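Local coordinates for protein proteophosphoglycan (Silicibacter pomeroyi DSS-3, PDB 2RE3) that is of unknown function but, as a DUF1285 family member built from repeated structural motifs, may take part in signal transduction, at residues 22-27 with 64-69; 28-33 with 70-75; 35-40 with 84-89; 43-48 with 89-94; 94-99 with 146-151. All coordinates share one frame; numbering follows the deposited sequence. Where two conformers were deposited one is given.

Contact 1: 22-27 with 64-69; sequences IKSKGP and VRLFSS
Ile22 meets helix 61-68 with two separate branches. The tip of its longer branch, CD1, reaches the Phe67 ring beside CD1 and CE1, with Ile22 CD1 3.6 Å from Phe67 CE1, and the two side chains cross at about a right angle. The Ile22 and Leu66 side chains slide past each other in opposite directions, with Ile22 CG2 4.1 Å from Leu66 CD1. A chi1 of -49° explains the division: it sets CG1 anti to the carbonyl carbon and leaves CG2 anti to N. Leu66 CD1 also lies near Ser24, whose hydroxyl position is less certain because the residue has two conformers. Ser69 also faces the loop, its CB 3.5 Å from Gly26 O and its OG close to Ser24 CB in the conformer described. The Ser69 hydroxyl donates to Leu66 O over 2.6 Å, in the carbonyl plane and on a lone pair, which fixes its rotation. With an alanine at Ser69, Leu66 O would probably lose this donor and a gap would open beside Ser24. Ala19 of helix 15-21 also touches Leu66 and Phe67. The arrangement is an irregular loop, leading from helix 15-21 toward strand 37-45, laid against helix 61-68 and Ser69.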
# COMPACT_ATOMS: atom_id res chain seq x y z
N ILE A 22 -9.67 10.34 -17.12
CA ILE A 22 -10.18 9.57 -15.99
C ILE A 22 -11.17 10.39 -15.16
O ILE A 22 -11.02 11.60 -14.99
CB ILE A 22 -9.05 9.14 -15.00
CG1 ILE A 22 -7.87 8.51 -15.71
CG2 ILE A 22 -9.58 8.13 -13.96
CD1 ILE A 22 -6.64 8.52 -14.87
N LYS A 23 -12.22 9.76 -14.67
CA LYS A 23 -12.98 10.32 -13.55
C LYS A 23 -13.18 9.19 -12.56
O LYS A 23 -13.37 8.03 -12.93
CB LYS A 23 -14.33 10.94 -13.98
CG LYS A 23 -14.22 12.23 -14.85
CD LYS A 23 -13.82 13.45 -14.03
CE LYS A 23 -13.63 14.66 -14.94
NZ LYS A 23 -12.43 14.54 -15.78
N SER A 24 -13.08 9.53 -11.29
CA SER A 24 -13.22 8.55 -10.26
C SER A 24 -13.89 9.18 -9.08
O SER A 24 -13.53 10.28 -8.67
CB SER A 24 -11.86 8.04 -9.84
OG SER A 24 -11.20 9.01 -9.06
N LYS A 25 -14.88 8.49 -8.52
CA LYS A 25 -15.40 8.89 -7.22
C LYS A 25 -14.70 8.02 -6.17
O LYS A 25 -15.02 8.11 -4.98
CB LYS A 25 -16.93 8.63 -7.11
CG LYS A 25 -17.86 9.71 -7.71
CD LYS A 25 -19.15 9.14 -8.35
CE LYS A 25 -20.41 9.99 -8.10
NZ LYS A 25 -21.09 9.55 -6.83
N GLY A 26 -13.77 7.16 -6.57
CA GLY A 26 -13.25 6.15 -5.64
C GLY A 26 -12.47 5.08 -6.37
O GLY A 26 -12.30 5.17 -7.59
N PRO A 27 -12.00 4.05 -5.62
CA PRO A 27 -11.21 2.96 -6.23
C PRO A 27 -12.03 2.20 -7.26
O PRO A 27 -13.14 1.80 -6.98
CB PRO A 27 -10.80 2.07 -5.04
CG PRO A 27 -11.60 2.52 -3.86
CD PRO A 27 -12.23 3.85 -4.17
N VAL A 64 -2.38 12.21 -7.98
CA VAL A 64 -1.88 10.97 -7.46
C VAL A 64 -3.06 10.09 -6.97
O VAL A 64 -3.02 8.87 -7.12
CB VAL A 64 -0.81 11.20 -6.37
CG1 VAL A 64 -0.50 9.92 -5.67
CG2 VAL A 64 0.46 11.81 -6.98
N ARG A 65 -4.10 10.70 -6.41
CA ARG A 65 -5.27 9.93 -5.92
C ARG A 65 -6.05 9.34 -7.09
O ARG A 65 -6.51 8.20 -7.05
CB ARG A 65 -6.21 10.82 -5.15
CG ARG A 65 -5.95 10.90 -3.67
CD ARG A 65 -7.01 11.78 -2.99
NE ARG A 65 -6.40 13.07 -2.79
CZ ARG A 65 -6.89 14.24 -3.17
NH1 ARG A 65 -8.08 14.39 -3.74
NH2 ARG A 65 -6.16 15.30 -2.94
N LEU A 66 -6.15 10.14 -8.14
CA LEU A 66 -6.87 9.78 -9.35
C LEU A 66 -6.22 8.58 -10.02
O LEU A 66 -6.89 7.58 -10.29
CB LEU A 66 -6.92 11.00 -10.29
CG LEU A 66 -7.89 10.98 -11.47
CD1 LEU A 66 -9.33 10.95 -10.95
CD2 LEU A 66 -7.67 12.20 -12.42
N PHE A 67 -4.91 8.64 -10.27
CA PHE A 67 -4.24 7.51 -10.90
C PHE A 67 -4.23 6.31 -9.97
O PHE A 67 -4.25 5.18 -10.42
CB PHE A 67 -2.79 7.83 -11.31
CG PHE A 67 -2.68 8.66 -12.54
CD1 PHE A 67 -3.20 8.23 -13.74
CD2 PHE A 67 -2.02 9.88 -12.51
CE1 PHE A 67 -3.09 9.00 -14.88
CE2 PHE A 67 -1.90 10.64 -13.65
CZ PHE A 67 -2.45 10.19 -14.83
N SER A 68 -4.16 6.55 -8.67
CA SER A 68 -4.08 5.46 -7.70
C SER A 68 -5.39 4.69 -7.69
O SER A 68 -5.39 3.51 -7.39
CB SER A 68 -3.79 5.98 -6.28
OG SER A 68 -2.42 6.35 -6.14
N SER A 69 -6.50 5.37 -8.01
CA SER A 69 -7.80 4.71 -8.08
C SER A 69 -7.84 3.60 -9.16
O SER A 69 -8.69 2.71 -9.08
CB SER A 69 -8.94 5.70 -8.30
OG SER A 69 -9.02 6.20 -9.65

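Contact 2: 28-33 with 70-75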
# COMPACT_ATOMS: atom_id res chain seq x y z
N ALA A 28 -11.49 2.08 -8.45
CA ALA A 28 -12.21 1.58 -9.60
C ALA A 28 -12.19 0.06 -9.55
O ALA A 28 -11.29 -0.52 -8.98
CB ALA A 28 -11.59 2.11 -10.91
N PRO A 29 -13.21 -0.58 -10.15
CA PRO A 29 -13.34 -2.04 -10.15
C PRO A 29 -12.51 -2.64 -11.26
O PRO A 29 -13.01 -3.29 -12.21
CB PRO A 29 -14.83 -2.24 -10.38
CG PRO A 29 -15.20 -1.05 -11.31
CD PRO A 29 -14.33 0.09 -10.83
N VAL A 30 -11.21 -2.45 -11.12
CA VAL A 30 -10.27 -2.72 -12.19
C VAL A 30 -10.20 -4.18 -12.57
O VAL A 30 -9.73 -4.49 -13.67
CB VAL A 30 -8.88 -2.20 -11.85
CG1 VAL A 30 -8.88 -0.62 -11.84
CG2 VAL A 30 -8.42 -2.79 -10.52
N HIS A 31 -10.66 -5.08 -11.70
CA HIS A 31 -10.62 -6.50 -12.02
C HIS A 31 -11.81 -6.95 -12.85
O HIS A 31 -11.90 -8.12 -13.20
CB HIS A 31 -10.39 -7.36 -10.79
CG HIS A 31 -9.01 -7.21 -10.19
ND1 HIS A 31 -7.96 -8.03 -10.54
CD2 HIS A 31 -8.52 -6.33 -9.29
CE1 HIS A 31 -6.88 -7.67 -9.87
NE2 HIS A 31 -7.19 -6.63 -9.11
N LEU A 32 -12.69 -6.02 -13.21
CA LEU A 32 -13.69 -6.29 -14.24
C LEU A 32 -13.10 -6.14 -15.64
O LEU A 32 -13.68 -6.65 -16.61
CB LEU A 32 -14.88 -5.37 -14.13
CG LEU A 32 -15.86 -5.59 -12.97
CD1 LEU A 32 -16.88 -4.45 -13.05
CD2 LEU A 32 -16.50 -6.95 -13.06
N TRP A 33 -11.95 -5.46 -15.73
CA TRP A 33 -11.43 -4.99 -17.00
C TRP A 33 -10.18 -5.73 -17.44
O TRP A 33 -9.26 -5.95 -16.66
CB TRP A 33 -11.14 -3.49 -16.91
CG TRP A 33 -12.31 -2.69 -16.44
CD1 TRP A 33 -13.63 -2.97 -16.65
CD2 TRP A 33 -12.28 -1.49 -15.66
NE1 TRP A 33 -14.42 -2.01 -16.06
CE2 TRP A 33 -13.62 -1.09 -15.45
CE3 TRP A 33 -11.25 -0.70 -15.14
CZ2 TRP A 33 -13.95 0.06 -14.72
CZ3 TRP A 33 -11.58 0.44 -14.44
CH2 TRP A 33 -12.92 0.81 -14.24
N ILE A 70 -6.94 3.65 -10.14
CA ILE A 70 -6.99 2.65 -11.23
C ILE A 70 -5.78 1.70 -11.22
O ILE A 70 -5.44 1.09 -12.23
CB ILE A 70 -7.21 3.30 -12.62
CG1 ILE A 70 -6.13 4.36 -12.94
CG2 ILE A 70 -8.65 3.84 -12.68
CD1 ILE A 70 -6.02 4.73 -14.42
N LEU A 71 -5.14 1.61 -10.06
CA LEU A 71 -4.05 0.67 -9.88
C LEU A 71 -4.61 -0.75 -9.86
O LEU A 71 -5.65 -1.04 -9.23
CB LEU A 71 -3.33 0.95 -8.59
CG LEU A 71 -2.20 1.96 -8.63
CD1 LEU A 71 -1.90 2.38 -7.23
CD2 LEU A 71 -0.97 1.31 -9.28
N LYS A 72 -3.90 -1.64 -10.55
CA LYS A 72 -4.24 -3.03 -10.60
C LYS A 72 -2.94 -3.84 -10.50
O LYS A 72 -1.94 -3.53 -11.16
CB LYS A 72 -4.95 -3.33 -11.91
CG LYS A 72 -5.45 -4.76 -12.04
CD LYS A 72 -6.13 -5.04 -13.39
CE LYS A 72 -7.04 -6.29 -13.33
NZ LYS A 72 -7.72 -6.60 -14.64
N ARG A 73 -2.97 -4.87 -9.69
CA ARG A 73 -1.85 -5.77 -9.57
C ARG A 73 -2.13 -7.02 -10.37
O ARG A 73 -3.20 -7.61 -10.25
CB ARG A 73 -1.68 -6.14 -8.10
CG ARG A 73 -0.43 -6.90 -7.82
CD ARG A 73 -0.41 -7.44 -6.42
NE ARG A 73 0.64 -8.43 -6.32
CZ ARG A 73 1.10 -8.92 -5.18
NH1 ARG A 73 0.64 -8.52 -4.00
NH2 ARG A 73 2.06 -9.82 -5.22
N GLU A 74 -1.18 -7.44 -11.21
CA GLU A 74 -1.27 -8.76 -11.84
C GLU A 74 0.03 -9.46 -11.56
O GLU A 74 1.11 -8.90 -11.79
CB GLU A 74 -1.51 -8.64 -13.34
CG GLU A 74 -2.87 -8.05 -13.64
CD GLU A 74 -3.11 -7.72 -15.10
OE1 GLU A 74 -2.23 -7.93 -15.96
OE2 GLU A 74 -4.22 -7.23 -15.39
N GLU A 75 -0.06 -10.69 -11.06
CA GLU A 75 1.11 -11.40 -10.56
C GLU A 75 1.85 -10.46 -9.59
O GLU A 75 1.25 -10.04 -8.57
CB GLU A 75 1.94 -11.94 -11.73
CG GLU A 75 1.09 -12.88 -12.62
CD GLU A 75 1.90 -13.97 -13.32
OE1 GLU A 75 2.77 -14.59 -12.65
OE2 GLU A 75 1.65 -14.21 -14.53
O HOH W 1 -5.45 -5.13 -7.74
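The imidazole of His31 carries Lys72 over one face: CE lies 3.7 Å from the ring centroid and 25° off the normal, a CH-pi contact displaced toward the ring's rim. At the ring edge, His31 CE1 is 3.7 Å from Arg73 O. Water 1 also lies in the ring plane, hydrogen-bonded to His31 NE2, and accepts from Arg73 N, so the ring is tied to the strand backbone through solvent. The other flat group, the Trp33 indole, has Pro29 O above the centre of one face.

Lys72 is fully extended, with CG anti to its backbone N (chi1 -176°), and this straight chain carries the amine past Val30 to the carbonyls of the loop. NZ donates to Val30 O at 3.1 Å, tilted 31° from the carbonyl plane, while Trp33 N reaches the same oxygen from the opposite face. Trp33 O is a further 2.6 Å neighbour of Lys72 NZ, and Glu74 OE2 forms only a long salt bridge with it. Nearer the backbone, Val30 CG2 packs 3.8 Å from Lys72 CB, and Ala28 CB rests 3.8 Å from Ile70 CG2.

The loop 28-33, with its short 3-10 turn, thus lies against strand 71-74, an edge strand of its sheet. Strand 77-81 pairs with that strand within the sheet, and Leu71 and Arg73 touch Leu151 of strand 151-155.

Contact 3: 35-40 with 84-89; sequences PPFNGD and VEKVGI
Lys86 begins its contact with Pro35, its CB lying 3.8 Å from Pro35 CG. One atom further out, Lys86 CG is 4.1 Å from Phe37 CD1, the two side chains crossing at about a right angle. The chain then bends at chi3 (90°), which brings CE near Phe37 CB and Pro35 O. At the tip, NZ donates a weak 3.1 Å bond to water 2, and that water donates to Pro35 O over 2.7 Å. The main partner of the amine is Glu74 OE1, in a salt bridge, and Tyr79 adds a cation-pi contact.

The contact lies where the two central, parallel strands of the six-stranded sheet, 37-45 and 86-91, begin; their short segments run 22° apart. Asn38 N donates to Lys86 O at 2.8 Å, nearly straight onto the carbonyl, and Gly88 N donates to Gly39 O at 2.9 Å. Asp40 lies beside Gly88, with Asp40 OD1 3.2 Å from Gly88 CA; a CB there would collide with that oxygen.

Glu85 crosses Asn38 at about a right angle, with carboxylate and amide planes 84° apart and Glu85 OE2 3.7 Å from Asn38 CB. An alanine in place of Glu85 would probably open a gap beside Asn38 CB, since the chain beyond CB that packs there is gone. Gly39 N sits over the centre of one face of the Phe37 ring.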
# COMPACT_ATOMS: atom_id res chain seq x y z
N PRO A 35 -8.38 -4.92 -20.74
CA PRO A 35 -8.05 -4.27 -21.99
C PRO A 35 -6.68 -4.71 -22.48
O PRO A 35 -5.91 -5.27 -21.71
CB PRO A 35 -8.03 -2.80 -21.61
CG PRO A 35 -7.55 -2.83 -20.17
CD PRO A 35 -8.30 -3.99 -19.61
N PRO A 36 -6.38 -4.46 -23.75
CA PRO A 36 -5.07 -4.93 -24.20
C PRO A 36 -4.00 -4.01 -23.65
O PRO A 36 -4.27 -2.85 -23.38
CB PRO A 36 -5.18 -4.87 -25.73
CG PRO A 36 -6.23 -3.84 -26.00
CD PRO A 36 -7.11 -3.72 -24.79
N PHE A 37 -2.82 -4.55 -23.43
CA PHE A 37 -1.68 -3.85 -22.86
C PHE A 37 -1.14 -2.80 -23.83
O PHE A 37 -0.70 -3.16 -24.90
CB PHE A 37 -0.61 -4.90 -22.60
CG PHE A 37 0.69 -4.37 -22.09
CD1 PHE A 37 0.77 -3.68 -20.87
CD2 PHE A 37 1.87 -4.63 -22.77
CE1 PHE A 37 1.98 -3.22 -20.39
CE2 PHE A 37 3.08 -4.18 -22.29
CZ PHE A 37 3.14 -3.47 -21.11
N ASN A 38 -1.17 -1.53 -23.47
CA ASN A 38 -0.57 -0.51 -24.36
C ASN A 38 0.85 -0.05 -24.05
O ASN A 38 1.27 0.99 -24.53
CB ASN A 38 -1.45 0.74 -24.39
CG ASN A 38 -2.86 0.42 -24.78
OD1 ASN A 38 -3.62 -0.16 -23.99
ND2 ASN A 38 -3.24 0.80 -26.00
N GLY A 39 1.60 -0.80 -23.26
CA GLY A 39 2.99 -0.45 -23.00
C GLY A 39 3.22 0.05 -21.58
O GLY A 39 2.27 0.27 -20.80
N ASP A 40 4.48 0.20 -21.24
CA ASP A 40 4.85 0.79 -19.98
C ASP A 40 5.00 2.30 -20.15
O ASP A 40 5.49 2.77 -21.19
CB ASP A 40 6.14 0.19 -19.51
CG ASP A 40 6.03 -1.30 -19.26
OD1 ASP A 40 5.25 -1.70 -18.35
OD2 ASP A 40 6.72 -2.06 -19.98
N VAL A 84 -10.65 0.55 -21.34
CA VAL A 84 -10.13 0.52 -22.70
C VAL A 84 -8.61 0.38 -22.80
O VAL A 84 -8.10 -0.10 -23.83
CB VAL A 84 -10.65 1.73 -23.55
CG1 VAL A 84 -12.14 1.55 -23.78
CG2 VAL A 84 -10.35 3.09 -22.90
N GLU A 85 -7.90 0.73 -21.74
CA GLU A 85 -6.45 0.80 -21.77
C GLU A 85 -5.81 0.25 -20.50
O GLU A 85 -6.36 0.40 -19.43
CB GLU A 85 -6.05 2.26 -21.93
CG GLU A 85 -4.56 2.46 -22.08
CD GLU A 85 -4.17 3.82 -22.68
OE1 GLU A 85 -4.69 4.87 -22.24
OE2 GLU A 85 -3.31 3.82 -23.60
N LYS A 86 -4.65 -0.38 -20.65
CA LYS A 86 -3.81 -0.83 -19.54
C LYS A 86 -2.34 -0.45 -19.78
O LYS A 86 -1.76 -0.87 -20.79
CB LYS A 86 -3.90 -2.35 -19.40
CG LYS A 86 -2.69 -3.01 -18.75
CD LYS A 86 -2.99 -4.40 -18.13
CE LYS A 86 -2.77 -5.55 -19.11
NZ LYS A 86 -2.73 -6.89 -18.40
N VAL A 87 -1.73 0.29 -18.84
CA VAL A 87 -0.33 0.62 -18.93
C VAL A 87 0.45 0.16 -17.72
O VAL A 87 -0.04 0.20 -16.58
CB VAL A 87 -0.13 2.12 -19.13
CG1 VAL A 87 -0.64 2.53 -20.50
CG2 VAL A 87 -0.79 2.92 -18.02
N GLY A 88 1.68 -0.26 -17.96
CA GLY A 88 2.56 -0.70 -16.89
C GLY A 88 3.27 0.44 -16.15
O GLY A 88 3.75 1.37 -16.79
N ILE A 89 3.30 0.38 -14.81
CA ILE A 89 4.13 1.29 -14.03
C ILE A 89 5.13 0.53 -13.19
O ILE A 89 5.02 -0.67 -13.02
CB ILE A 89 3.31 2.26 -13.13
CG1 ILE A 89 2.59 1.53 -12.03
CG2 ILE A 89 2.29 3.00 -13.94
CD1 ILE A 89 2.13 2.47 -10.98
O HOH W 2 -5.60 -6.72 -19.43
O HOH W 3 5.84 -1.35 -15.93

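Contact 4: 43-48 with 89-94; sequences MRIARD and IRVDDA
Ile45 CD1 is the bump that fits between two neighbours across the strands, 3.6 Å from Ile89 CD1 and 4.0 Å from Val91 CG2. Beside it, Met43, a selenomethionine, runs alongside Ile89 in the same direction, with Met43 CB 3.8 Å from Ile89 CG2. The backbones beneath are a parallel beta ladder: Arg90 N bonds to Met43 O, Ile45 N to Arg90 O and Asp92 N to Ile45 O. On the other face of the sheet, Arg44 CB lies over one face of the Arg90 guanidinium, whose NH2 pairs with Asp42. Bent at chi3 (70°), Arg44 nestles CD against Asp92 OD1 at 3.4 Å and brings NH1 to OD2 in a 2.9 Å salt bridge. The Arg44 and Asp92 planes are only 17° apart, and OD2 is met on its syn side. Past the strand ends, Arg47 NE pairs with Asp93 OD2 at 2.9 Å, while Tyr144 OH holds Asp93 OD1. Water 6 bridges the two segments, accepting from Arg47 N and donating to Asp92 OD2.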
# COMPACT_ATOMS: atom_id res chain seq x y z
N MSE A 43 6.50 5.91 -15.36
CA MSE A 43 5.93 6.24 -14.08
C MSE A 43 6.50 5.28 -13.03
O MSE A 43 6.56 4.07 -13.26
CB MSE A 43 4.39 6.13 -14.14
CG MSE A 43 3.65 6.75 -12.94
SE MSE A 43 3.68 8.70 -12.99
CE MSE A 43 1.98 8.97 -13.86
N ARG A 44 6.87 5.84 -11.88
CA ARG A 44 7.46 5.08 -10.80
C ARG A 44 6.89 5.60 -9.50
O ARG A 44 6.92 6.80 -9.28
CB ARG A 44 8.96 5.29 -10.79
CG ARG A 44 9.66 4.73 -9.59
CD ARG A 44 11.18 4.66 -9.82
NE ARG A 44 11.76 5.99 -9.85
CZ ARG A 44 12.11 6.69 -8.77
NH1 ARG A 44 11.97 6.18 -7.56
NH2 ARG A 44 12.61 7.91 -8.90
N ILE A 45 6.34 4.71 -8.68
CA ILE A 45 5.92 5.03 -7.32
C ILE A 45 7.08 4.73 -6.38
O ILE A 45 7.40 3.55 -6.12
CB ILE A 45 4.71 4.20 -6.87
CG1 ILE A 45 3.56 4.35 -7.89
CG2 ILE A 45 4.26 4.63 -5.48
CD1 ILE A 45 2.32 3.54 -7.58
N ALA A 46 7.72 5.78 -5.89
CA ALA A 46 8.85 5.58 -4.97
C ALA A 46 8.38 4.94 -3.65
O ALA A 46 7.20 5.00 -3.32
CB ALA A 46 9.60 6.88 -4.69
N ARG A 47 9.32 4.35 -2.94
CA ARG A 47 9.12 3.75 -1.62
C ARG A 47 8.40 4.65 -0.61
O ARG A 47 7.72 4.16 0.29
CB ARG A 47 10.50 3.38 -1.05
CG ARG A 47 10.46 2.43 0.10
CD ARG A 47 11.81 1.68 0.26
NE ARG A 47 11.65 0.49 1.10
CZ ARG A 47 11.48 0.50 2.43
NH1 ARG A 47 11.46 1.65 3.11
NH2 ARG A 47 11.34 -0.66 3.09
N ASP A 48 8.59 5.96 -0.75
CA ASP A 48 7.96 6.93 0.12
C ASP A 48 6.60 7.42 -0.37
O ASP A 48 6.01 8.33 0.22
CB ASP A 48 8.89 8.13 0.39
CG ASP A 48 9.01 9.08 -0.81
OD1 ASP A 48 8.57 8.77 -1.92
OD2 ASP A 48 9.56 10.18 -0.61
N ILE A 89 3.30 0.38 -14.81
CA ILE A 89 4.13 1.29 -14.03
C ILE A 89 5.13 0.53 -13.19
O ILE A 89 5.02 -0.67 -13.02
CB ILE A 89 3.31 2.26 -13.13
CG1 ILE A 89 2.59 1.53 -12.03
CG2 ILE A 89 2.29 3.00 -13.94
CD1 ILE A 89 2.13 2.47 -10.98
N ARG A 90 6.12 1.25 -12.68
CA ARG A 90 7.19 0.70 -11.87
C ARG A 90 6.84 1.02 -10.45
O ARG A 90 6.48 2.15 -10.15
CB ARG A 90 8.51 1.40 -12.21
CG ARG A 90 9.47 0.59 -13.06
CD ARG A 90 10.81 1.35 -13.26
NE ARG A 90 10.57 2.46 -14.16
CZ ARG A 90 11.14 3.66 -14.10
NH1 ARG A 90 12.04 3.95 -13.17
NH2 ARG A 90 10.79 4.58 -14.98
N VAL A 91 6.97 0.05 -9.55
CA VAL A 91 6.76 0.32 -8.14
C VAL A 91 7.97 -0.19 -7.39
O VAL A 91 8.30 -1.37 -7.48
CB VAL A 91 5.47 -0.34 -7.61
CG1 VAL A 91 5.32 -0.03 -6.14
CG2 VAL A 91 4.25 0.13 -8.42
N ASP A 92 8.64 0.70 -6.68
CA ASP A 92 9.90 0.38 -6.08
C ASP A 92 9.67 -0.63 -5.00
O ASP A 92 10.38 -1.61 -4.94
CB ASP A 92 10.57 1.62 -5.50
CG ASP A 92 11.25 2.45 -6.56
OD1 ASP A 92 11.34 1.97 -7.72
OD2 ASP A 92 11.67 3.58 -6.25
N ASP A 93 8.66 -0.38 -4.18
CA ASP A 93 8.34 -1.24 -3.05
C ASP A 93 6.82 -1.52 -3.02
O ASP A 93 6.36 -2.44 -3.69
CB ASP A 93 8.86 -0.60 -1.77
CG ASP A 93 8.88 -1.55 -0.60
OD1 ASP A 93 8.46 -2.70 -0.76
OD2 ASP A 93 9.35 -1.16 0.48
N ALA A 94 6.04 -0.76 -2.26
CA ALA A 94 4.60 -0.96 -2.24
C ALA A 94 3.97 0.20 -2.98
O ALA A 94 4.57 1.27 -3.07
CB ALA A 94 4.09 -1.05 -0.82
O HOH W 4 7.13 1.91 -3.97
O HOH W 5 6.73 1.74 -0.51
O HOH W 6 11.88 4.71 -3.76

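Contact 5: 94-99 with 146-151; sequences APFVAV and HVRAGL
Phe96 packs against a beta hairpin whose turn, Arg148 to Leu151, is of type I', with a classic beta bulge at its base, Val147 and Arg148 both facing Leu151. The hairpin belongs to the second six-stranded sheet, which repeats the strand order of the first. A chi1 of -57° puts Phe96 CG anti to its carbonyl carbon and sends the ring toward the hairpin. There CE2 comes 3.7 Å from Leu151 CB, and CD2 comes 4.1 Å from Val147 CG2, with the valine crossing at about a right angle. Pro95 CB lies over one face of the same ring. Pro95 also reaches the hairpin through CG, 4.0 Å from Leu151 CB.

Arg148 takes a different conformation: CG stands between the backbone N and the carbonyl carbon (chi1 64°), and the chain is extended from there to NE. Its NH2 thereby arrives at the ring edge, 3.9 Å from Phe96 CZ, while NH1 is bound in a salt bridge to Asp120. Strand 71-74 closes in from another part of the chain, with Leu71 against both Phe96 and Leu151. At the turn, Gly150 N donates 3.0 Å to His146 NE2, approaching 25° out of the imidazole plane.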
# COMPACT_ATOMS: atom_id res chain seq x y z
N ALA A 94 6.04 -0.76 -2.26
CA ALA A 94 4.60 -0.96 -2.24
C ALA A 94 3.97 0.20 -2.98
O ALA A 94 4.57 1.27 -3.07
CB ALA A 94 4.09 -1.05 -0.82
N PRO A 95 2.78 -0.02 -3.57
CA PRO A 95 2.08 1.08 -4.23
C PRO A 95 1.61 2.17 -3.27
O PRO A 95 1.30 3.30 -3.71
CB PRO A 95 0.89 0.38 -4.89
CG PRO A 95 0.73 -0.94 -4.15
CD PRO A 95 2.07 -1.31 -3.71
N PHE A 96 1.54 1.86 -1.98
CA PHE A 96 1.07 2.84 -0.98
C PHE A 96 1.95 2.91 0.25
O PHE A 96 2.70 1.99 0.55
CB PHE A 96 -0.34 2.51 -0.54
CG PHE A 96 -1.34 2.44 -1.66
CD1 PHE A 96 -1.69 3.58 -2.36
CD2 PHE A 96 -1.99 1.26 -1.94
CE1 PHE A 96 -2.63 3.53 -3.35
CE2 PHE A 96 -2.95 1.20 -2.94
CZ PHE A 96 -3.27 2.34 -3.65
N VAL A 97 1.88 4.04 0.93
CA VAL A 97 2.45 4.18 2.23
C VAL A 97 1.32 4.43 3.22
O VAL A 97 0.49 5.29 2.99
CB VAL A 97 3.44 5.36 2.30
CG1 VAL A 97 3.73 5.72 3.75
CG2 VAL A 97 4.74 5.02 1.53
N ALA A 98 1.29 3.66 4.31
CA ALA A 98 0.38 3.89 5.44
C ALA A 98 0.95 5.01 6.30
O ALA A 98 2.04 4.87 6.86
CB ALA A 98 0.22 2.60 6.30
N VAL A 99 0.22 6.12 6.41
CA VAL A 99 0.71 7.28 7.15
C VAL A 99 0.03 7.52 8.48
O VAL A 99 0.44 8.38 9.24
CB VAL A 99 0.55 8.56 6.34
CG1 VAL A 99 1.44 8.48 5.06
CG2 VAL A 99 -0.94 8.82 6.03
N HIS A 146 -2.25 -4.88 3.85
CA HIS A 146 -3.04 -4.99 2.63
C HIS A 146 -4.15 -3.95 2.66
O HIS A 146 -4.81 -3.74 3.69
CB HIS A 146 -3.63 -6.40 2.55
CG HIS A 146 -4.50 -6.66 1.36
ND1 HIS A 146 -5.87 -6.54 1.41
CD2 HIS A 146 -4.22 -7.13 0.12
CE1 HIS A 146 -6.39 -6.88 0.24
NE2 HIS A 146 -5.41 -7.25 -0.56
N VAL A 147 -4.32 -3.27 1.53
CA VAL A 147 -5.37 -2.25 1.38
C VAL A 147 -6.47 -2.81 0.49
O VAL A 147 -7.62 -2.84 0.90
CB VAL A 147 -4.82 -0.98 0.71
CG1 VAL A 147 -5.92 0.08 0.55
CG2 VAL A 147 -3.57 -0.50 1.47
N ARG A 148 -6.13 -3.26 -0.72
CA ARG A 148 -7.12 -3.90 -1.57
C ARG A 148 -6.49 -4.65 -2.71
O ARG A 148 -5.45 -4.25 -3.24
CB ARG A 148 -8.13 -2.87 -2.14
CG ARG A 148 -7.53 -1.82 -3.08
CD ARG A 148 -8.63 -1.01 -3.83
NE ARG A 148 -7.98 -0.07 -4.75
CZ ARG A 148 -7.43 1.09 -4.38
NH1 ARG A 148 -7.50 1.49 -3.12
NH2 ARG A 148 -6.82 1.87 -5.28
N ALA A 149 -7.12 -5.75 -3.09
CA ALA A 149 -6.82 -6.43 -4.33
C ALA A 149 -5.32 -6.66 -4.55
O ALA A 149 -4.83 -6.58 -5.67
CB ALA A 149 -7.44 -5.67 -5.49
N GLY A 150 -4.62 -6.95 -3.46
CA GLY A 150 -3.16 -7.20 -3.49
C GLY A 150 -2.31 -5.97 -3.42
O GLY A 150 -1.08 -6.04 -3.45
N LEU A 151 -2.95 -4.80 -3.38
CA LEU A 151 -2.18 -3.60 -3.29
C LEU A 151 -1.91 -3.37 -1.80
O LEU A 151 -2.85 -3.27 -1.01
CB LEU A 151 -2.95 -2.43 -3.87
CG LEU A 151 -3.47 -2.57 -5.29
CD1 LEU A 151 -4.36 -1.36 -5.56
CD2 LEU A 151 -2.33 -2.68 -6.33

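How the contacts relate
From the N terminus, the segments 22-27, 28-33, 35-40 and 43-48 find their partners in the same order, at 64-69, 70-75, 84-89 and 89-94, so contacts 1 to 4 cross one another and none nests. Each closes a loop of some 36 to 43 residues. Contacts 1 and 2 bind the loop after helix 15-21 to helix 61-68 and the edge strand 71-74, and touch through Ser69 O and Ala28 N. Contacts 3 and 4 zip strands 37-45 and 86-91, sharing Ile89. Contact 5 follows in series, closing a 46-residue loop in the second sheet; it shares Ala94 with contact 4, and Arg73 NH1 of contact 2 probably bonds Gly150 O in its hairpin turn, linking the two sheets.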